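Local coordinates for Lin0012 protein (PDB 3K17), which probably phosphorylates phosphomevalonate with ATP, as a GHMP-family kinase of the mevalonate route to isopentenyl diphosphate, at residues Lys10-Leu15 against Gly352-Thr357; Asn36-Leu41 against Glu104-Asp109. All blocks are in the same frame, centred on the assembly; numbering follows the deposited sequence.

Interaction 1: residues Lys10-Leu15 against Gly352-Thr357; sequences KIPGKL and GRVQIT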
ATOM      1  N   LYS A  10      -8.802  41.963   0.568  1.00 19.39           N
ATOM      2  CA  LYS A  10      -7.372  42.127   0.757  1.00 19.89           C
ATOM      3  C   LYS A  10      -7.050  41.921   2.222  1.00 18.29           C
ATOM      4  O   LYS A  10      -7.525  42.664   3.084  1.00 19.24           O
ATOM      5  CB  LYS A  10      -6.905  43.516   0.316  1.00 22.57           C
ATOM      6  CG  LYS A  10      -7.221  43.833  -1.133  1.00 28.16           C
ATOM      7  CD  LYS A  10      -6.702  45.209  -1.534  1.00 32.25           C
ATOM      8  CE  LYS A  10      -5.360  45.113  -2.228  1.00 35.84           C
ATOM      9  NZ  LYS A  10      -5.467  44.355  -3.516  1.00 37.45           N
ATOM     10  N   ILE A  11      -6.244  40.897   2.486  1.00 16.13           N
ATOM     11  CA  ILE A  11      -5.829  40.553   3.835  1.00 14.51           C
ATOM     12  C   ILE A  11      -4.358  40.896   3.988  1.00 16.76           C
ATOM     13  O   ILE A  11      -3.500  40.457   3.195  1.00 14.58           O
ATOM     14  CB  ILE A  11      -6.027  39.045   4.119  1.00 13.83           C
ATOM     15  CG1 ILE A  11      -7.484  38.653   3.858  1.00 14.51           C
ATOM     16  CG2 ILE A  11      -5.645  38.732   5.551  1.00 13.35           C
ATOM     17  CD1 ILE A  11      -8.520  39.505   4.625  1.00 13.79           C
ATOM     18  N   PRO A  12      -4.038  41.695   5.013  1.00 15.50           N
ATOM     19  CA  PRO A  12      -2.658  42.101   5.266  1.00 15.83           C
ATOM     20  C   PRO A  12      -1.841  40.968   5.874  1.00 16.85           C
ATOM     21  O   PRO A  12      -2.394  40.070   6.511  1.00 17.21           O
ATOM     22  CB  PRO A  12      -2.826  43.266   6.234  1.00 16.62           C
ATOM     23  CG  PRO A  12      -4.000  42.802   7.073  1.00 14.48           C
ATOM     24  CD  PRO A  12      -4.956  42.255   6.025  1.00 12.76           C
ATOM     25  N   GLY A  13      -0.529  41.017   5.657  1.00 15.12           N
ATOM     26  CA  GLY A  13       0.365  40.027   6.227  1.00 14.58           C
ATOM     27  C   GLY A  13       0.564  40.401   7.688  1.00 15.50           C
ATOM     28  O   GLY A  13       0.041  41.422   8.136  1.00 12.87           O
ATOM     29  N   LYS A  14       1.328  39.603   8.427  1.00 14.28           N
ATOM     30  CA  LYS A  14       1.535  39.869   9.847  1.00 16.28           C
ATOM     31  C   LYS A  14       2.986  39.761  10.273  1.00 17.46           C
ATOM     32  O   LYS A  14       3.796  39.109   9.622  1.00 16.11           O
ATOM     33  CB  LYS A  14       0.716  38.881  10.683  1.00 15.33           C
ATOM     34  CG  LYS A  14       1.235  37.427  10.589  1.00 15.46           C
ATOM     35  CD  LYS A  14       2.244  37.084  11.701  1.00 15.11           C
ATOM     36  CE  LYS A  14       3.173  35.928  11.311  1.00 15.67           C
ATOM     37  NZ  LYS A  14       4.237  36.389  10.351  1.00 19.05           N
ATOM     38  N   LEU A  15       3.287  40.394  11.398  1.00 17.11           N
ATOM     39  CA  LEU A  15       4.617  40.369  11.977  1.00 16.31           C
ATOM     40  C   LEU A  15       4.501  40.359  13.489  1.00 18.36           C
ATOM     41  O   LEU A  15       3.882  41.253  14.071  1.00 17.21           O
ATOM     42  CB  LEU A  15       5.420  41.603  11.550  1.00 18.08           C
ATOM     43  CG  LEU A  15       6.080  41.557  10.169  1.00 18.77           C
ATOM     44  CD1 LEU A  15       6.722  42.897   9.854  1.00 19.44           C
ATOM     45  CD2 LEU A  15       7.128  40.433  10.153  1.00 16.83           C
ATOM     46  N   GLY A 352      -0.946  47.573   8.170  1.00 21.63           N
ATOM     47  CA  GLY A 352      -1.875  46.961   7.231  1.00 19.77           C
ATOM     48  C   GLY A 352      -3.317  46.981   7.724  1.00 19.73           C
ATOM     49  O   GLY A 352      -3.567  46.939   8.927  1.00 20.67           O
ATOM     50  N   ARG A 353      -4.264  47.055   6.796  1.00 20.68           N
ATOM     51  CA  ARG A 353      -5.684  47.063   7.136  1.00 22.16           C
ATOM     52  C   ARG A 353      -6.461  46.216   6.140  1.00 19.46           C
ATOM     53  O   ARG A 353      -6.193  46.257   4.940  1.00 19.77           O
ATOM     54  CB  ARG A 353      -6.256  48.486   7.085  1.00 26.65           C
ATOM     55  CG  ARG A 353      -5.455  49.546   7.817  1.00 31.23           C
ATOM     56  CD  ARG A 353      -5.525  49.395   9.325  1.00 34.54           C
ATOM     57  NE  ARG A 353      -5.040  50.607   9.981  1.00 39.37           N
ATOM     58  CZ  ARG A 353      -4.935  50.754  11.297  1.00 42.24           C
ATOM     59  NH1 ARG A 353      -5.281  49.760  12.103  1.00 43.24           N
ATOM     60  NH2 ARG A 353      -4.492  51.899  11.805  1.00 43.19           N
ATOM     61  N   VAL A 354      -7.431  45.460   6.639  1.00 19.41           N
ATOM     62  CA  VAL A 354      -8.271  44.634   5.788  1.00 21.04           C
ATOM     63  C   VAL A 354      -9.117  45.549   4.902  1.00 23.76           C
ATOM     64  O   VAL A 354      -9.699  46.523   5.374  1.00 24.56           O
ATOM     65  CB  VAL A 354      -9.204  43.734   6.626  1.00 20.69           C
ATOM     66  CG1 VAL A 354     -10.168  42.977   5.711  1.00 19.34           C
ATOM     67  CG2 VAL A 354      -8.370  42.751   7.451  1.00 19.13           C
ATOM     68  N   GLN A 355      -9.161  45.239   3.614  1.00 24.43           N
ATOM     69  CA  GLN A 355      -9.932  46.025   2.658  1.00 27.12           C
ATOM     70  C   GLN A 355     -10.860  45.090   1.888  1.00 29.10           C
ATOM     71  O   GLN A 355     -10.403  44.240   1.119  1.00 28.09           O
ATOM     72  CB  GLN A 355      -8.987  46.746   1.690  1.00 26.51           C
ATOM     73  CG  GLN A 355      -8.036  47.718   2.374  1.00 29.09           C
ATOM     74  CD  GLN A 355      -6.790  47.998   1.559  1.00 32.24           C
ATOM     75  OE1 GLN A 355      -5.673  47.741   2.011  1.00 35.12           O
ATOM     76  NE2 GLN A 355      -6.971  48.527   0.352  1.00 33.13           N
ATOM     77  N   ILE A 356     -12.161  45.251   2.110  1.00 31.37           N
ATOM     78  CA  ILE A 356     -13.174  44.435   1.448  1.00 33.86           C
ATOM     79  C   ILE A 356     -14.084  45.326   0.617  1.00 37.46           C
ATOM     80  O   ILE A 356     -14.850  46.117   1.159  1.00 37.38           O
ATOM     81  CB  ILE A 356     -14.038  43.681   2.476  1.00 32.87           C
ATOM     82  CG1 ILE A 356     -13.163  42.715   3.274  1.00 30.01           C
ATOM     83  CG2 ILE A 356     -15.166  42.935   1.772  1.00 31.15           C
ATOM     84  CD1 ILE A 356     -13.915  41.948   4.328  1.00 29.74           C
ATOM     85  N   THR A 357     -14.006  45.195  -0.700  1.00 41.12           N
ATOM     86  CA  THR A 357     -14.835  46.013  -1.568  1.00 45.75           C
ATOM     87  C   THR A 357     -15.647  45.170  -2.540  1.00 49.16           C
ATOM     88  O   THR A 357     -15.106  44.306  -3.230  1.00 48.51           O
ATOM     89  CB  THR A 357     -13.973  47.017  -2.354  1.00 46.50           C
ATOM     90  OG1 THR A 357     -13.069  46.314  -3.214  1.00 46.88           O
ATOM     91  CG2 THR A 357     -13.171  47.885  -1.393  1.00 45.56           C
TER

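Interaction 2: residues Asn36-Leu41 against Glu104-Asp109; sequences NRYITL and ETELID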
ATOM      1  N   ASN A  36       1.533  46.350   5.363  1.00 15.44           N
ATOM      2  CA  ASN A  36       1.011  46.865   4.109  1.00 16.31           C
ATOM      3  C   ASN A  36       1.348  46.003   2.878  1.00 18.45           C
ATOM      4  O   ASN A  36       1.677  46.528   1.812  1.00 16.80           O
ATOM      5  CB  ASN A  36       1.526  48.296   3.911  1.00 16.56           C
ATOM      6  CG  ASN A  36       3.041  48.379   3.954  1.00 17.63           C
ATOM      7  OD1 ASN A  36       3.684  47.829   4.851  1.00 18.31           O
ATOM      8  ND2 ASN A  36       3.621  49.072   2.985  1.00 23.18           N
ATOM      9  N   ARG A  37       1.260  44.684   3.032  1.00 17.04           N
ATOM     10  CA  ARG A  37       1.518  43.735   1.939  1.00 17.47           C
ATOM     11  C   ARG A  37       0.374  42.746   2.074  1.00 17.36           C
ATOM     12  O   ARG A  37       0.115  42.221   3.158  1.00 17.80           O
ATOM     13  CB  ARG A  37       2.894  43.089   2.108  1.00 16.57           C
ATOM     14  CG  ARG A  37       4.001  44.132   1.919  1.00 18.36           C
ATOM     15  CD  ARG A  37       5.383  43.690   2.372  1.00 17.88           C
ATOM     16  NE  ARG A  37       6.248  44.864   2.456  1.00 20.86           N
ATOM     17  CZ  ARG A  37       6.756  45.510   1.410  1.00 20.01           C
ATOM     18  NH1 ARG A  37       6.511  45.087   0.175  1.00 21.09           N
ATOM     19  NH2 ARG A  37       7.455  46.621   1.597  1.00 19.00           N
ATOM     20  N   TYR A  38      -0.309  42.496   0.965  1.00 15.98           N
ATOM     21  CA  TYR A  38      -1.510  41.689   0.999  1.00 15.85           C
ATOM     22  C   TYR A  38      -1.653  40.443   0.146  1.00 16.50           C
ATOM     23  O   TYR A  38      -0.960  40.228  -0.853  1.00 14.04           O
ATOM     24  CB  TYR A  38      -2.700  42.593   0.645  1.00 16.85           C
ATOM     25  CG  TYR A  38      -2.821  43.830   1.507  1.00 17.93           C
ATOM     26  CD1 TYR A  38      -3.700  43.858   2.589  1.00 17.03           C
ATOM     27  CD2 TYR A  38      -2.008  44.947   1.282  1.00 18.06           C
ATOM     28  CE1 TYR A  38      -3.772  44.947   3.426  1.00 16.63           C
ATOM     29  CE2 TYR A  38      -2.067  46.060   2.129  1.00 19.91           C
ATOM     30  CZ  TYR A  38      -2.958  46.044   3.200  1.00 18.84           C
ATOM     31  OH  TYR A  38      -3.045  47.110   4.058  1.00 18.25           O
ATOM     32  N   ILE A  39      -2.603  39.632   0.583  1.00 15.63           N
ATOM     33  CA  ILE A  39      -3.027  38.467  -0.146  1.00 18.06           C
ATOM     34  C   ILE A  39      -4.346  39.045  -0.655  1.00 18.44           C
ATOM     35  O   ILE A  39      -5.063  39.717   0.103  1.00 19.08           O
ATOM     36  CB  ILE A  39      -3.274  37.259   0.785  1.00 19.99           C
ATOM     37  CG1 ILE A  39      -1.981  36.431   0.875  1.00 20.97           C
ATOM     38  CG2 ILE A  39      -4.451  36.430   0.267  1.00 16.10           C
ATOM     39  CD1 ILE A  39      -2.063  35.224   1.759  1.00 28.76           C
ATOM     40  N   THR A  40      -4.647  38.843  -1.934  1.00 18.15           N
ATOM     41  CA  THR A  40      -5.885  39.362  -2.508  1.00 18.19           C
ATOM     42  C   THR A  40      -6.738  38.216  -3.028  1.00 18.26           C
ATOM     43  O   THR A  40      -6.286  37.422  -3.850  1.00 19.89           O
ATOM     44  CB  THR A  40      -5.597  40.326  -3.679  1.00 18.70           C
ATOM     45  OG1 THR A  40      -4.810  41.422  -3.207  1.00 21.32           O
ATOM     46  CG2 THR A  40      -6.895  40.866  -4.268  1.00 20.78           C
ATOM     47  N   LEU A  41      -7.967  38.120  -2.536  1.00 17.68           N
ATOM     48  CA  LEU A  41      -8.875  37.071  -2.984  1.00 17.79           C
ATOM     49  C   LEU A  41     -10.044  37.727  -3.728  1.00 19.79           C
ATOM     50  O   LEU A  41     -10.785  38.529  -3.154  1.00 17.64           O
ATOM     51  CB  LEU A  41      -9.386  36.261  -1.778  1.00 14.36           C
ATOM     52  CG  LEU A  41     -10.112  34.956  -2.124  1.00 17.82           C
ATOM     53  CD1 LEU A  41     -10.168  34.052  -0.911  1.00 14.06           C
ATOM     54  CD2 LEU A  41     -11.520  35.258  -2.646  1.00 17.98           C
ATOM     55  N   GLU A 104      -4.202  35.917  -4.984  1.00 18.18           N
ATOM     56  CA  GLU A 104      -2.922  36.451  -5.443  1.00 20.27           C
ATOM     57  C   GLU A 104      -2.169  36.849  -4.182  1.00 18.21           C
ATOM     58  O   GLU A 104      -2.786  37.048  -3.136  1.00 17.88           O
ATOM     59  CB  GLU A 104      -3.124  37.694  -6.314  1.00 20.53           C
ATOM     60  CG  GLU A 104      -3.913  37.474  -7.594  1.00 27.27           C
ATOM     61  CD  GLU A 104      -4.338  38.797  -8.233  1.00 32.72           C
ATOM     62  OE1 GLU A 104      -5.182  39.517  -7.640  1.00 30.38           O
ATOM     63  OE2 GLU A 104      -3.818  39.121  -9.320  1.00 34.67           O
ATOM     64  N   THR A 105      -0.851  36.992  -4.276  1.00 17.92           N
ATOM     65  CA  THR A 105      -0.068  37.366  -3.100  1.00 18.48           C
ATOM     66  C   THR A 105       1.040  38.393  -3.329  1.00 18.19           C
ATOM     67  O   THR A 105       1.607  38.481  -4.417  1.00 17.83           O
ATOM     68  CB  THR A 105       0.579  36.125  -2.462  1.00 18.62           C
ATOM     69  OG1 THR A 105       1.398  36.527  -1.358  1.00 17.93           O
ATOM     70  CG2 THR A 105       1.442  35.382  -3.494  1.00 16.79           C
ATOM     71  N   GLU A 106       1.339  39.154  -2.276  1.00 17.06           N
ATOM     72  CA  GLU A 106       2.403  40.154  -2.278  1.00 17.06           C
ATOM     73  C   GLU A 106       3.280  39.798  -1.082  1.00 16.13           C
ATOM     74  O   GLU A 106       4.168  40.556  -0.698  1.00 17.75           O
ATOM     75  CB  GLU A 106       1.857  41.575  -2.055  1.00 19.14           C
ATOM     76  CG  GLU A 106       0.659  41.981  -2.904  1.00 25.46           C
ATOM     77  CD  GLU A 106       0.214  43.431  -2.629  1.00 28.67           C
ATOM     78  OE1 GLU A 106       0.256  43.872  -1.455  1.00 24.71           O
ATOM     79  OE2 GLU A 106      -0.186  44.121  -3.587  1.00 28.05           O
ATOM     80  N   LEU A 107       3.022  38.642  -0.483  1.00 14.62           N
ATOM     81  CA  LEU A 107       3.787  38.232   0.692  1.00 14.35           C
ATOM     82  C   LEU A 107       5.052  37.473   0.316  1.00 15.12           C
ATOM     83  O   LEU A 107       5.660  36.803   1.154  1.00 14.63           O
ATOM     84  CB  LEU A 107       2.918  37.384   1.622  1.00 11.72           C
ATOM     85  CG  LEU A 107       1.590  38.023   2.050  1.00 12.08           C
ATOM     86  CD1 LEU A 107       0.990  37.222   3.181  1.00 12.03           C
ATOM     87  CD2 LEU A 107       1.825  39.473   2.500  1.00 13.94           C
ATOM     88  N   ILE A 108       5.448  37.589  -0.947  1.00 16.18           N
ATOM     89  CA  ILE A 108       6.650  36.916  -1.420  1.00 17.63           C
ATOM     90  C   ILE A 108       7.604  37.893  -2.086  1.00 17.96           C
ATOM     91  O   ILE A 108       7.199  38.924  -2.623  1.00 17.89           O
ATOM     92  CB  ILE A 108       6.330  35.810  -2.440  1.00 18.80           C
ATOM     93  CG1 ILE A 108       5.622  36.423  -3.650  1.00 22.59           C
ATOM     94  CG2 ILE A 108       5.494  34.719  -1.788  1.00 17.51           C
ATOM     95  CD1 ILE A 108       5.308  35.422  -4.758  1.00 25.34           C
ATOM     96  N   ASP A 109       8.881  37.549  -2.047  1.00 16.04           N
ATOM     97  CA  ASP A 109       9.918  38.370  -2.646  1.00 17.82           C
ATOM     98  C   ASP A 109       9.917  38.184  -4.175  1.00 17.96           C
ATOM     99  O   ASP A 109       9.302  37.258  -4.704  1.00 16.47           O
ATOM    100  CB  ASP A 109      11.265  37.948  -2.058  1.00 20.36           C
ATOM    101  CG  ASP A 109      12.419  38.717  -2.635  1.00 23.42           C
ATOM    102  OD1 ASP A 109      12.544  39.919  -2.328  1.00 27.18           O
ATOM    103  OD2 ASP A 109      13.199  38.114  -3.398  1.00 23.12           O
TER
HETATM  104  O   HOH W   1       0.685  46.663  -0.694  1.00 24.34           O
HETATM  105  O   HOH W   2       5.173  42.857  -1.214  1.00 19.90           O

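Interaction 1: residues Lys10-Leu15 against Gly352-Thr357
Lys10 and Gln355 face each other as an antiparallel hydrogen-bonded pair of the mixed sheet, where the C-terminal strand 355-357 lies along the long strand 7-18. Lys10 N donates to Gln355 O at 2.8 Å, and Gln355 N returns a bond to Lys10 O at 3.1 Å. The second is the straighter at its hydrogen, 166°. Lys10 O also takes a CA-H...O contact from Val354 CA at 3.4 Å, beside the bond from Gln355 N.

The apolar contacts belong mostly to Val354, whose two methyls divide the work. With CG1 anti to the backbone N (chi1 175°), that branch lies 4.0 Å from Ile11 CD1, the two side chains running side by side, while CG2 meets the ring of Pro12, 3.7 Å from its CD. Further along, Pro12 CB rests 3.9 Å from Gly352 CA, where the glycine brings no side chain against the ring.

On the Lys10-Gln355 face the aliphatic part of the lysine lies against the glutamine side chain; Lys10 CB lies 4.1 Å from Gln355 CB. The ammonium end turns away to Thr40 OG1. Tyr38 packs on Lys10, Pro12 and Gln355.

Past Lys10 the proline nitrogen has no hydrogen to give, consistent with the backbone pairing not continuing toward Pro12; Arg353 N turns to the Tyr38 hydroxyl instead, and side-chain packing takes over, with Ile11 passing into the layer under helix 119-135.

Interaction 2: residues Asn36-Leu41 against Glu104-Asp109
Thr40 and Glu104 exchange two backbone hydrogen bonds, Thr40 N to Glu104 O at 2.9 Å and Glu104 N to Thr40 O at 2.8 Å, in an antiparallel pairing of strands 37-45 and 99-105. Next to them Ile39 and Thr105 form a non-hydrogen-bonded pair, with CA atoms 4.3 Å apart. Segment 104-109 lies within the GHMP kinase N-terminal domain.

Beyond Thr105 a side chain takes over. Glu106 N reaches Tyr38 O only weakly, but Glu106 OE1 accepts from Tyr38 N at 2.8 Å, on its anti side and 28° out of the carboxylate plane. The same oxygen sits at the edge of the Tyr38 ring and receives a water that also donates to Asn36 O. A second water links Arg37 NH1 to Glu106 O. A chi1 of 177° swings Thr105 OG1 away from its backbone N to where it accepts from Leu107 N at 2.8 Å, an ST turn.

The apolar side is carried by Leu107, whose CD1 lies 3.8 Å from Ile39 CG1, the side chains crossing at about a right angle, and whose CD2 packs 3.8 Å from Arg37 CB.

A carboxylate thus stands in for a backbone carbonyl where the strand ends, and the turn brings Leu107 back against the sheet.

In the fold
From the N terminus, strand 7-18 comes first and pairs early with 29-35 and 37-45; its last partner, strand 355-357, arrives only near the end of the chain, where interaction 1 closes a loop of 336 intervening residues. Interaction 2 is nested inside it, closing a loop of 62 residues between 36-41 and 104-109. Both belong to one mixed sheet, where probable backbone hydrogen bonds join Ile11 to Ile39 and Gly13 to Arg37. Interaction 1 therefore ties the C-terminal strand, after the chain has traversed the remaining helices and the second sheet, back to this sheet, which helix 119-135 packs against, while interaction 2 ties 37-45 to 99-105 within it.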